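Local atomic coordinates of transcriptional regulator, SorC family (Enterococcus faecalis, PDB entry 2O0M), a protein that probably regulates transcription as a SorC-family protein, binding DNA and, through a putative sugar-binding domain, a carbohydrate effector. Residues A147-T152 with P175-I180; V239-G244 with A270-Y275; T134-L139 with E167-L172; M156-M161 with A193-K198; G115-Q120 with I330-A335. One frame throughout, in Å; residues are numbered along the deposited sequence.

Contact 1 (A147-T152 with P175-I180). With PO4 (phosphate ion), chain B.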
# COMPACT_ATOMS: atom_id res chain seq x y z
N ALA A 147 -3.93 6.31 5.34
CA ALA A 147 -3.89 6.43 3.90
C ALA A 147 -3.54 5.07 3.31
O ALA A 147 -2.55 4.45 3.70
CB ALA A 147 -2.91 7.46 3.47
N VAL A 148 -4.34 4.61 2.36
CA VAL A 148 -4.17 3.26 1.85
C VAL A 148 -4.04 3.22 0.33
O VAL A 148 -4.60 4.06 -0.39
CB VAL A 148 -5.33 2.35 2.26
CG1 VAL A 148 -5.43 2.27 3.79
CG2 VAL A 148 -6.64 2.83 1.68
N MSE A 149 -3.26 2.25 -0.15
CA MSE A 149 -3.26 1.87 -1.54
C MSE A 149 -4.22 0.71 -1.81
O MSE A 149 -4.67 0.03 -0.89
CB MSE A 149 -1.85 1.54 -2.02
CG MSE A 149 -0.92 2.73 -2.04
SE MSE A 149 -1.39 4.14 -3.32
CE MSE A 149 -1.12 3.18 -4.91
N GLY A 150 -4.51 0.50 -3.08
CA GLY A 150 -5.41 -0.57 -3.51
C GLY A 150 -4.65 -1.79 -3.99
O GLY A 150 -3.54 -2.07 -3.54
N GLY A 151 -5.26 -2.51 -4.92
CA GLY A 151 -4.71 -3.73 -5.47
C GLY A 151 -5.35 -4.96 -4.89
O GLY A 151 -6.14 -4.89 -3.94
N THR A 152 -5.02 -6.12 -5.45
CA THR A 152 -5.67 -7.36 -5.07
C THR A 152 -5.41 -7.74 -3.62
O THR A 152 -6.32 -8.10 -2.89
CB THR A 152 -5.25 -8.50 -6.01
OG1 THR A 152 -5.58 -8.16 -7.35
CG2 THR A 152 -5.94 -9.79 -5.63
N PRO A 175 -7.72 7.19 0.49
CA PRO A 175 -6.72 6.69 -0.47
C PRO A 175 -5.42 7.48 -0.37
O PRO A 175 -5.46 8.68 -0.16
CB PRO A 175 -7.38 6.95 -1.81
CG PRO A 175 -8.27 8.14 -1.55
CD PRO A 175 -8.84 7.87 -0.20
N ALA A 176 -4.27 6.81 -0.56
CA ALA A 176 -2.97 7.49 -0.50
C ALA A 176 -2.69 8.25 -1.79
O ALA A 176 -1.92 9.23 -1.81
CB ALA A 176 -1.86 6.51 -0.24
N ARG A 177 -3.28 7.75 -2.88
CA ARG A 177 -3.10 8.32 -4.20
C ARG A 177 -4.37 8.28 -5.03
O ARG A 177 -5.14 7.34 -4.94
CB ARG A 177 -2.03 7.54 -4.99
CG ARG A 177 -0.62 7.81 -4.59
CD ARG A 177 -0.24 9.25 -4.91
NE ARG A 177 1.20 9.48 -4.89
CZ ARG A 177 2.02 9.37 -5.93
NH1 ARG A 177 1.59 9.02 -7.14
NH2 ARG A 177 3.30 9.62 -5.75
N GLY A 178 -4.53 9.28 -5.89
CA GLY A 178 -5.53 9.25 -6.95
C GLY A 178 -4.86 9.03 -8.30
O GLY A 178 -3.65 9.12 -8.42
N GLY A 179 -5.66 8.71 -9.31
CA GLY A 179 -5.14 8.62 -10.68
C GLY A 179 -4.20 7.46 -10.90
O GLY A 179 -3.23 7.55 -11.65
N ILE A 180 -4.50 6.35 -10.24
CA ILE A 180 -3.61 5.19 -10.30
C ILE A 180 -3.93 4.24 -11.45
O ILE A 180 -3.05 3.51 -11.91
CB ILE A 180 -3.63 4.43 -8.95
CG1 ILE A 180 -3.04 5.32 -7.84
CG2 ILE A 180 -2.90 3.09 -9.04
CD1 ILE A 180 -1.55 5.55 -7.94
P PO4 B . -1.38 -6.66 -5.99
O1 PO4 B . -0.01 -7.13 -6.31
O2 PO4 B . -1.77 -6.95 -4.58
O3 PO4 B . -1.52 -5.22 -6.35
O4 PO4 B . -2.35 -7.36 -6.90
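The side chain of Met149, a selenomethionine, reaches over the chain that leaves the neighbouring strand and rests on three of its residues in turn. Bent at both chi2 and chi3, with CG anti to its carbonyl carbon (chi1 -67°), it brings SE to 3.9 Å from Ala176 CB and 3.8 Å from Arg177 CB, then turns its methyl CE onto Ile180 CD1 at 3.9 Å. Met149 and Arg177 run side by side in the same direction, whereas the Ile180 branch crosses Met149 at about a right angle, so SE lies alongside the arginine's CB while CE meets the isoleucine end crosswise. The guanidinium of Arg177 leads away, its NE hydrogen-bonded to Leu292 O. Next to this apolar patch, Ala147 CB packs on Ala176 CB at 4.0 Å, and Ala176 N donates to Val148 O over 2.8 Å, from above the carbonyl plane. This bond belongs to the parallel bridge of Val148 with Pro175, whose side chains diverge, Pro175 resting on helix 188-199. Beyond the strand, Gly150 and Gly151 lead into helix 152-159, where Thr152 N makes a weak hydrogen bond to phosphate O4, 3.3 Å long; Lys312, Thr153 and Arg252 also hold this ion, probably from the crystallisation liquor. Parallel strands ending side by side, one followed by a glycine-containing loop and a helix whose start meets an anion, are typical of a Rossmann-like alpha/beta fold.

Contact 2 (V239-G244 with A270-Y275)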
# COMPACT_ATOMS: atom_id res chain seq x y z
N VAL A 239 0.10 4.71 7.04
CA VAL A 239 -0.02 4.31 5.64
C VAL A 239 0.05 2.80 5.56
O VAL A 239 0.91 2.19 6.18
CB VAL A 239 1.08 4.93 4.76
CG1 VAL A 239 0.96 4.46 3.31
CG2 VAL A 239 0.99 6.44 4.78
N VAL A 240 -0.85 2.21 4.78
CA VAL A 240 -0.85 0.77 4.53
C VAL A 240 -0.88 0.54 3.02
O VAL A 240 -1.67 1.16 2.30
CB VAL A 240 -2.03 0.02 5.20
CG1 VAL A 240 -1.83 -1.46 5.05
CG2 VAL A 240 -2.14 0.40 6.66
N HIS A 241 0.00 -0.34 2.55
CA HIS A 241 0.13 -0.59 1.13
C HIS A 241 0.65 -1.98 0.85
O HIS A 241 1.21 -2.62 1.74
CB HIS A 241 1.06 0.46 0.52
CG HIS A 241 2.50 0.31 0.93
ND1 HIS A 241 2.97 0.67 2.17
CD2 HIS A 241 3.56 -0.15 0.24
CE1 HIS A 241 4.27 0.42 2.23
NE2 HIS A 241 4.66 -0.05 1.06
N SER A 242 0.47 -2.44 -0.38
CA SER A 242 1.20 -3.61 -0.86
C SER A 242 2.36 -3.15 -1.73
O SER A 242 2.67 -1.95 -1.84
CB SER A 242 0.27 -4.61 -1.58
OG SER A 242 0.91 -5.86 -1.80
N ILE A 243 3.05 -4.13 -2.31
CA ILE A 243 4.14 -3.92 -3.23
C ILE A 243 3.78 -4.70 -4.47
O ILE A 243 3.50 -5.90 -4.40
CB ILE A 243 5.47 -4.42 -2.64
CG1 ILE A 243 5.80 -3.65 -1.34
CG2 ILE A 243 6.62 -4.27 -3.63
CD1 ILE A 243 6.80 -4.36 -0.46
N GLY A 244 3.79 -4.03 -5.61
CA GLY A 244 3.40 -4.66 -6.87
C GLY A 244 4.58 -5.16 -7.66
O GLY A 244 5.70 -4.65 -7.52
N ALA A 270 9.72 -3.53 -9.07
CA ALA A 270 8.68 -3.28 -8.07
C ALA A 270 7.93 -1.99 -8.34
O ALA A 270 8.44 -1.07 -8.97
CB ALA A 270 9.30 -3.23 -6.68
N GLU A 271 6.69 -1.95 -7.86
CA GLU A 271 5.89 -0.73 -7.83
C GLU A 271 5.39 -0.49 -6.41
O GLU A 271 5.09 -1.44 -5.65
CB GLU A 271 4.70 -0.86 -8.80
CG GLU A 271 3.83 0.39 -8.92
CD GLU A 271 2.81 0.55 -7.82
OE1 GLU A 271 2.56 -0.42 -7.08
OE2 GLU A 271 2.27 1.67 -7.68
N SER A 272 5.29 0.78 -6.04
CA SER A 272 4.54 1.16 -4.85
C SER A 272 4.21 2.65 -4.92
O SER A 272 5.07 3.46 -5.27
CB SER A 272 5.33 0.83 -3.59
OG SER A 272 4.51 0.88 -2.46
N PHE A 273 2.96 2.99 -4.61
CA PHE A 273 2.49 4.39 -4.59
C PHE A 273 2.63 5.11 -5.94
O PHE A 273 2.63 6.35 -5.99
CB PHE A 273 3.20 5.22 -3.52
CG PHE A 273 3.24 4.60 -2.17
CD1 PHE A 273 2.12 4.62 -1.35
CD2 PHE A 273 4.41 4.06 -1.68
CE1 PHE A 273 2.18 4.05 -0.07
CE2 PHE A 273 4.46 3.50 -0.41
CZ PHE A 273 3.35 3.49 0.37
N GLY A 274 2.72 4.36 -7.03
CA GLY A 274 2.91 4.97 -8.35
C GLY A 274 4.35 5.30 -8.67
O GLY A 274 4.61 6.10 -9.60
N TYR A 275 5.27 4.72 -7.90
CA TYR A 275 6.70 4.75 -8.21
C TYR A 275 7.14 3.36 -8.63
O TYR A 275 6.66 2.37 -8.08
CB TYR A 275 7.53 5.17 -6.99
CG TYR A 275 7.16 6.53 -6.44
CD1 TYR A 275 7.85 7.68 -6.81
CD2 TYR A 275 6.10 6.67 -5.55
CE1 TYR A 275 7.50 8.92 -6.30
CE2 TYR A 275 5.74 7.90 -5.04
CZ TYR A 275 6.44 9.02 -5.40
OH TYR A 275 6.06 10.24 -4.87
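Phe273, Gly244 and His241 carry this contact, in which a beta-hairpin is laid antiparallel against the end of strand 238-245 in an otherwise largely parallel Rossmann-like sheet. Phe273 is the second residue of the type I' turn from Ser272 to Tyr275, and from there its ring reaches back to the strand. Its CZ stands over the centre of one face of the His241 imidazole, 3.3 Å from CG, yet the two planes are inclined at 42°, an oblique meeting. His241 offers that face because its CG sits between the backbone N and carbonyl carbon (chi1 70°). Val239 CG1 approaches the same phenyl at its edge, 3.6 Å from CE1, while Tyr319 of helix 313-320 touches both rings. Farther along, Gly244 and Glu271 form an antiparallel hydrogen-bonded pair: Gly244 N donates to Glu271 O, and Glu271 N to Gly244 O, each over 2.9 Å. Ile243 CG2 lies near Ala270 CB beside this pair. Glu271 also steadies the turn, for its carboxylate, in a salt bridge with Arg253, accepts a hydrogen bond from within the hairpin: Gly274 N meets Glu271 OE2 at 2.8 Å, on the anti side and 32° out of the carboxylate plane.

Contact 3 (T134-L139 with E167-L172)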
# COMPACT_ATOMS: atom_id res chain seq x y z
N THR A 134 -2.16 -5.47 14.36
CA THR A 134 -1.05 -4.54 14.25
C THR A 134 -1.53 -3.09 14.43
O THR A 134 -0.96 -2.35 15.22
CB THR A 134 -0.35 -4.71 12.89
OG1 THR A 134 0.25 -6.01 12.83
CG2 THR A 134 0.71 -3.65 12.67
N LEU A 135 -2.58 -2.70 13.71
CA LEU A 135 -3.14 -1.36 13.88
C LEU A 135 -3.79 -1.17 15.25
O LEU A 135 -3.77 -0.06 15.79
CB LEU A 135 -4.14 -1.04 12.76
CG LEU A 135 -3.55 -1.01 11.34
CD1 LEU A 135 -4.61 -0.61 10.37
CD2 LEU A 135 -2.33 -0.09 11.22
N ASN A 136 -4.35 -2.22 15.84
CA ASN A 136 -4.92 -2.08 17.18
C ASN A 136 -3.83 -1.71 18.18
O ASN A 136 -4.03 -0.87 19.06
CB ASN A 136 -5.59 -3.38 17.60
CG ASN A 136 -6.20 -3.30 18.98
OD1 ASN A 136 -6.84 -2.30 19.32
ND2 ASN A 136 -6.00 -4.33 19.79
N LEU A 137 -2.68 -2.35 18.03
CA LEU A 137 -1.52 -2.06 18.87
C LEU A 137 -0.93 -0.67 18.59
O LEU A 137 -0.60 0.06 19.52
CB LEU A 137 -0.43 -3.12 18.66
CG LEU A 137 0.96 -2.86 19.27
CD1 LEU A 137 0.91 -3.01 20.77
CD2 LEU A 137 2.02 -3.79 18.70
N LEU A 138 -0.77 -0.34 17.31
CA LEU A 138 -0.03 0.85 16.89
C LEU A 138 -0.83 2.15 17.00
O LEU A 138 -0.31 3.17 17.45
CB LEU A 138 0.48 0.70 15.44
CG LEU A 138 1.65 -0.25 15.15
CD1 LEU A 138 2.02 -0.21 13.67
CD2 LEU A 138 2.89 0.05 16.00
N LEU A 139 -2.10 2.14 16.58
CA LEU A 139 -2.87 3.38 16.47
C LEU A 139 -3.30 3.91 17.86
O LEU A 139 -3.98 3.21 18.61
CB LEU A 139 -4.09 3.19 15.58
CG LEU A 139 -3.81 2.85 14.11
CD1 LEU A 139 -5.14 2.65 13.42
CD2 LEU A 139 -3.00 3.95 13.42
N GLU A 167 -14.62 4.31 21.67
CA GLU A 167 -15.09 5.61 22.16
C GLU A 167 -14.02 6.67 21.98
O GLU A 167 -14.33 7.81 21.60
CB GLU A 167 -15.43 5.53 23.66
CG GLU A 167 -16.61 4.66 24.01
CD GLU A 167 -16.62 4.31 25.50
OE1 GLU A 167 -16.92 5.21 26.32
OE2 GLU A 167 -16.32 3.14 25.84
N LYS A 168 -12.77 6.30 22.25
CA LYS A 168 -11.65 7.24 22.27
C LYS A 168 -10.77 7.22 21.02
O LYS A 168 -10.00 8.15 20.82
CB LYS A 168 -10.76 6.95 23.48
CG LYS A 168 -11.47 7.16 24.82
CD LYS A 168 -10.48 7.08 25.97
CE LYS A 168 -11.18 7.32 27.30
NZ LYS A 168 -11.81 8.67 27.37
N ARG A 169 -10.87 6.16 20.21
CA ARG A 169 -10.07 6.06 18.97
C ARG A 169 -10.95 6.09 17.74
O ARG A 169 -11.77 5.17 17.53
CB ARG A 169 -9.20 4.80 18.95
CG ARG A 169 -8.24 4.78 17.74
CD ARG A 169 -7.24 3.65 17.84
NE ARG A 169 -7.90 2.35 17.83
CZ ARG A 169 -7.32 1.21 18.16
NH1 ARG A 169 -6.04 1.19 18.53
NH2 ARG A 169 -8.00 0.07 18.14
N HIS A 170 -10.78 7.13 16.93
CA HIS A 170 -11.59 7.30 15.73
C HIS A 170 -10.69 7.29 14.51
O HIS A 170 -9.87 8.19 14.33
CB HIS A 170 -12.38 8.60 15.79
CG HIS A 170 -13.17 8.73 17.05
ND1 HIS A 170 -13.23 9.90 17.78
CD2 HIS A 170 -13.91 7.82 17.73
CE1 HIS A 170 -13.98 9.71 18.85
NE2 HIS A 170 -14.41 8.46 18.84
N ASN A 171 -10.87 6.28 13.66
CA ASN A 171 -10.04 6.10 12.48
C ASN A 171 -10.74 6.50 11.19
O ASN A 171 -11.88 6.08 10.94
CB ASN A 171 -9.60 4.64 12.37
CG ASN A 171 -8.91 4.14 13.62
OD1 ASN A 171 -9.25 3.06 14.15
ND2 ASN A 171 -7.95 4.91 14.12
N LEU A 172 -10.05 7.30 10.38
CA LEU A 172 -10.52 7.71 9.06
C LEU A 172 -9.60 7.11 7.99
O LEU A 172 -8.37 7.27 8.06
CB LEU A 172 -10.50 9.23 8.95
CG LEU A 172 -10.94 9.85 7.64
CD1 LEU A 172 -12.43 9.66 7.44
CD2 LEU A 172 -10.55 11.31 7.57
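Arg169 extends its guanidinium to the C-terminal end of helix 122-138, where Asn136 and Leu139 receive it, a hydrogen bonding of helix-end carbonyls by a side chain from a strand of the Rossmann-like sheet. The helix gives way here: Leu139 is the first residue to leave helical backbone angles, and the carbonyls of Asn136 and Leu139 both turn toward the arginine. Its chain starts with CG anti to the backbone N, continues extended through chi2, and bends at chi3 (62°), the kink that swings the flat group in line with both carbonyls. NH1 donates to Asn136 O and to Leu139 O, each at 2.9 Å and each acceptor lying close to the guanidinium plane. The acceptor planes are less exactly matched, with NH1 tilted modestly from them.

Asn136 adds a side-chain bond. Its CB points away from the strand, but with CG anti to the backbone N the amide turns back, placing OD1 beside the arginine; amide and guanidinium planes stand nearly perpendicular. The arginine thus grips one residue with two nitrogens, end-on, and its NH2 has a further acceptor in the carbonyl of Leu164. Such multiple bonding probably fixes the rotation of the buried group. Leu139 CB lies 3.9 Å from Arg169 CD; its CD1 methyl turns instead to the Asn171 amide, 3.7 Å from ND2. The straightest of the bonds, at 165°, runs from Arg169 NH2 to a lone pair of Asn136 OD1, 2.9 Å away in the carbonyl plane.

Contact 4 (M156-M161 with A193-K198)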
# COMPACT_ATOMS: atom_id res chain seq x y z
N MSE A 156 -8.35 -7.82 -0.49
CA MSE A 156 -8.60 -9.00 0.36
C MSE A 156 -8.32 -8.75 1.83
O MSE A 156 -9.07 -9.20 2.71
CB MSE A 156 -7.80 -10.19 -0.13
CG MSE A 156 -8.24 -10.69 -1.49
SE MSE A 156 -10.13 -11.18 -1.60
CE MSE A 156 -10.40 -11.91 0.16
N VAL A 157 -7.22 -8.03 2.10
CA VAL A 157 -6.93 -7.60 3.46
C VAL A 157 -8.10 -6.81 4.03
O VAL A 157 -8.56 -7.08 5.15
CB VAL A 157 -5.64 -6.74 3.51
CG1 VAL A 157 -5.53 -6.03 4.86
CG2 VAL A 157 -4.41 -7.61 3.24
N ALA A 158 -8.58 -5.82 3.28
CA ALA A 158 -9.65 -4.95 3.75
C ALA A 158 -10.91 -5.76 4.10
O ALA A 158 -11.53 -5.53 5.13
CB ALA A 158 -9.97 -3.88 2.71
N GLU A 159 -11.26 -6.72 3.25
CA GLU A 159 -12.47 -7.53 3.46
C GLU A 159 -12.39 -8.35 4.75
O GLU A 159 -13.42 -8.76 5.30
CB GLU A 159 -12.68 -8.48 2.27
CG GLU A 159 -13.02 -7.79 0.97
CD GLU A 159 -14.43 -7.19 0.95
OE1 GLU A 159 -15.25 -7.52 1.85
OE2 GLU A 159 -14.70 -6.40 0.01
N ASN A 160 -11.17 -8.57 5.23
CA ASN A 160 -10.93 -9.46 6.37
C ASN A 160 -10.44 -8.75 7.63
O ASN A 160 -9.81 -9.36 8.51
CB ASN A 160 -9.96 -10.56 5.94
CG ASN A 160 -10.61 -11.58 5.02
OD1 ASN A 160 -11.36 -12.44 5.49
ND2 ASN A 160 -10.32 -11.51 3.73
N MSE A 161 -10.77 -7.47 7.76
CA MSE A 161 -10.39 -6.69 8.94
C MSE A 161 -11.41 -6.84 10.06
O MSE A 161 -12.58 -7.13 9.80
CB MSE A 161 -10.29 -5.22 8.59
CG MSE A 161 -9.33 -4.96 7.50
SE MSE A 161 -7.58 -5.08 8.20
CE MSE A 161 -7.47 -3.40 9.29
N ALA A 193 -13.17 2.33 1.78
CA ALA A 193 -14.56 2.18 2.19
C ALA A 193 -14.77 0.87 2.90
O ALA A 193 -15.45 0.81 3.94
CB ALA A 193 -15.48 2.30 1.00
N VAL A 194 -14.18 -0.19 2.36
CA VAL A 194 -14.29 -1.51 2.98
C VAL A 194 -13.60 -1.53 4.34
O VAL A 194 -14.17 -2.02 5.33
CB VAL A 194 -13.74 -2.62 2.05
CG1 VAL A 194 -13.70 -3.97 2.78
CG2 VAL A 194 -14.62 -2.72 0.80
N MSE A 195 -12.39 -1.00 4.40
CA MSE A 195 -11.68 -0.95 5.68
C MSE A 195 -12.49 -0.19 6.71
O MSE A 195 -12.59 -0.62 7.86
CB MSE A 195 -10.32 -0.28 5.52
CG MSE A 195 -9.31 -1.11 4.81
SE MSE A 195 -7.48 -0.66 5.40
CE MSE A 195 -6.61 -2.17 4.56
N ALA A 196 -13.07 0.93 6.31
CA ALA A 196 -13.86 1.73 7.24
C ALA A 196 -15.02 0.90 7.78
O ALA A 196 -15.25 0.85 8.99
CB ALA A 196 -14.37 2.98 6.57
N ASN A 197 -15.73 0.23 6.87
CA ASN A 197 -16.85 -0.61 7.26
C ASN A 197 -16.45 -1.71 8.22
O ASN A 197 -17.04 -1.86 9.27
CB ASN A 197 -17.51 -1.25 6.04
CG ASN A 197 -18.69 -2.14 6.41
OD1 ASN A 197 -19.67 -1.68 7.02
ND2 ASN A 197 -18.60 -3.41 6.08
N LYS A 198 -15.42 -2.46 7.86
CA LYS A 198 -15.04 -3.63 8.64
C LYS A 198 -14.45 -3.29 10.01
O LYS A 198 -14.58 -4.08 10.96
CB LYS A 198 -14.06 -4.50 7.85
CG LYS A 198 -14.63 -5.07 6.57
CD LYS A 198 -15.71 -6.10 6.80
CE LYS A 198 -15.95 -6.92 5.54
NZ LYS A 198 -17.37 -7.20 5.31
O HOH W 1 -17.35 -5.97 2.23
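Ala158 is the small residue that lets two helices come close, its CB meeting Met195 CG at 3.5 Å and Val194 CG1 at 3.7 Å. The backbones approach to 4.9 Å between the CA atoms of Ala158 and Met195. Met195, a selenomethionine, runs extended beyond CG, which carries its methyl CE past the alanine to Val157 CG1, 4.0 Å away. Val194 sets CG1 against the Ala158 carbonyl and both methyls near the carboxylate of Glu159, whose chain, bent at chi2 (-71°), crosses the valine at about a right angle.

Lys198 follows the last turn of helix 152-159. Its CG passes 3.4 Å from Ala158 O and its CE 3.1 Å from Glu159 O, while its CB lies beside the CB of Met161. The ammonium and carboxylate do not meet directly: Lys198 NZ is 4.1 Å from Glu159 OE1. A water bridges them, donating to Glu159 OE1 over 2.6 Å and accepting a weak bond from Lys198 NZ.

Farther out, Val157 and Met161 touch helix 122-138, and Met195 packs on Phe173 of strand 169-175, so the pair of helices is backed by the Rossmann-like layers. No direct hydrogen bond joins the two segments; the chemistry implies close apolar packing inside, with a hydrated, probably modest electrostatic attraction at the more exposed margin, where the lysine's methylenes skirt the carbonyls of Ala158 and Glu159.

Contact 5 (G115-Q120 with I330-A335)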
# COMPACT_ATOMS: atom_id res chain seq x y z
N GLY A 115 2.45 -20.22 5.54
CA GLY A 115 1.93 -20.62 4.24
C GLY A 115 2.41 -19.79 3.08
O GLY A 115 3.40 -19.05 3.18
N ASP A 116 1.68 -19.91 1.98
CA ASP A 116 2.04 -19.34 0.68
C ASP A 116 0.79 -18.71 0.06
O ASP A 116 -0.08 -19.42 -0.45
CB ASP A 116 2.60 -20.43 -0.24
CG ASP A 116 3.05 -19.89 -1.59
OD1 ASP A 116 2.86 -18.70 -1.88
OD2 ASP A 116 3.62 -20.67 -2.38
N SER A 117 0.71 -17.38 0.09
CA SER A 117 -0.43 -16.65 -0.47
C SER A 117 -0.59 -16.80 -1.98
O SER A 117 -1.63 -16.46 -2.53
CB SER A 117 -0.35 -15.16 -0.13
OG SER A 117 0.81 -14.56 -0.69
N ASP A 118 0.45 -17.28 -2.66
CA ASP A 118 0.31 -17.60 -4.09
C ASP A 118 -0.71 -18.72 -4.29
O ASP A 118 -1.47 -18.70 -5.25
CB ASP A 118 1.64 -18.03 -4.70
CG ASP A 118 2.60 -16.88 -4.91
OD1 ASP A 118 2.15 -15.76 -5.23
OD2 ASP A 118 3.82 -17.11 -4.77
N ILE A 119 -0.69 -19.71 -3.41
CA ILE A 119 -1.49 -20.92 -3.60
C ILE A 119 -2.59 -21.13 -2.55
O ILE A 119 -3.47 -21.98 -2.74
CB ILE A 119 -0.57 -22.17 -3.74
CG1 ILE A 119 -0.03 -22.63 -2.38
CG2 ILE A 119 0.58 -21.87 -4.71
CD1 ILE A 119 1.00 -23.78 -2.46
N GLN A 120 -2.55 -20.36 -1.46
CA GLN A 120 -3.51 -20.51 -0.35
C GLN A 120 -4.26 -19.22 -0.07
O GLN A 120 -3.70 -18.27 0.47
CB GLN A 120 -2.80 -20.90 0.93
CG GLN A 120 -1.95 -22.14 0.83
CD GLN A 120 -1.14 -22.36 2.06
OE1 GLN A 120 -1.68 -22.39 3.17
NE2 GLN A 120 0.16 -22.49 1.90
N ILE A 330 4.33 -7.13 6.69
CA ILE A 330 3.50 -8.33 6.86
C ILE A 330 3.66 -9.15 5.59
O ILE A 330 3.38 -8.67 4.49
CB ILE A 330 2.02 -8.00 7.06
CG1 ILE A 330 1.85 -7.12 8.30
CG2 ILE A 330 1.20 -9.29 7.15
CD1 ILE A 330 0.47 -6.58 8.52
N THR A 331 4.12 -10.38 5.74
CA THR A 331 4.42 -11.22 4.60
C THR A 331 4.13 -12.68 4.95
O THR A 331 3.56 -12.97 6.01
CB THR A 331 5.89 -11.00 4.15
OG1 THR A 331 6.12 -11.60 2.87
CG2 THR A 331 6.89 -11.50 5.19
N ASP A 332 4.51 -13.58 4.08
CA ASP A 332 4.30 -15.00 4.36
C ASP A 332 5.58 -15.81 4.23
O ASP A 332 6.63 -15.29 3.84
CB ASP A 332 3.15 -15.58 3.53
CG ASP A 332 3.34 -15.44 2.04
OD1 ASP A 332 4.48 -15.25 1.57
OD2 ASP A 332 2.33 -15.55 1.31
N GLU A 333 5.49 -17.07 4.63
CA GLU A 333 6.64 -17.97 4.61
C GLU A 333 7.18 -18.12 3.21
O GLU A 333 8.39 -18.21 3.01
CB GLU A 333 6.25 -19.36 5.14
CG GLU A 333 6.08 -19.44 6.65
CD GLU A 333 5.90 -20.89 7.13
OE1 GLU A 333 4.90 -21.53 6.74
OE2 GLU A 333 6.76 -21.38 7.90
N ALA A 334 6.30 -18.17 2.22
CA ALA A 334 6.75 -18.40 0.85
C ALA A 334 7.65 -17.26 0.38
O ALA A 334 8.70 -17.49 -0.22
CB ALA A 334 5.58 -18.60 -0.06
N ALA A 335 7.26 -16.03 0.68
CA ALA A 335 8.07 -14.88 0.31
C ALA A 335 9.38 -14.84 1.10
O ALA A 335 10.45 -14.67 0.52
CB ALA A 335 7.30 -13.59 0.51
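The strand-to-helix junction at Asp332, an N-cap in this Rossmann-like domain, is where the loop after strand 109-113 is fastened to the neighbouring strand 328-332 and helix 333-339. Asp332 divides its carboxylate between two tasks. OD1 caps its own helix by accepting from Ala335 N and also takes a bond from Gly309 N, while OD2 receives two donors from one residue across the contact, Ser117 N and Ser117 OG, each at 2.7 Å. They arrive from opposite faces of the carboxylate plane, the amide from above it and the hydroxyl on the syn side. Both side chains have their first torsion near +60° (chi1 58° for Asp332, 62° for Ser117), the setting that lets carboxylate and hydroxyl face each other.

Gly115 makes a second clasp. Its N donates to the anti lone pair of Glu333 OE1 at 3.0 Å, and its O accepts from Ala334 N at 3.2 Å, meeting an amide of the helix's first turn. Between the two clasps, the Asp116 carboxylate lies against a methyl, with CG 3.2 Å from Ala334 CB. That carboxylate is itself engaged in an Asx turn, for Asp118 N donates to Asp116 OD1, while Asp116 O accepts from both Ile119 N and Gln120 N and so holds the loop compact.

Asp116 OD1 lies 4.5 Å from Asp332 OD2, a proximity of like charges that would probably be unfavourable by itself. The donors gathered on Asp332, together with the positive end of the helix dipole, probably offset that effect and stabilise its carboxylate in the charged form.

Overall arrangement
All five contacts lie in the putative sugar-binding domain and build one Rossmann-like unit. Contacts 1, 2, 3 and 5 reach the same mixed sheet; contact 4 pairs helices 152-159 and 188-199 beside it. Contacts 1 and 2, with centres 9 Å apart, join through strands 142-148 and 238-245, linked by probable backbone hydrogen bonds between Val240 and both Ala147 and Met149. Contact 4 touches contact 1 through Val148 and Met195, and contact 3 through Leu135 and Met161. Along the chain, contacts 1, 3 and 4 interleave and contact 2 follows them, while contact 5 spans all four, drawing early and late parts of the domain together.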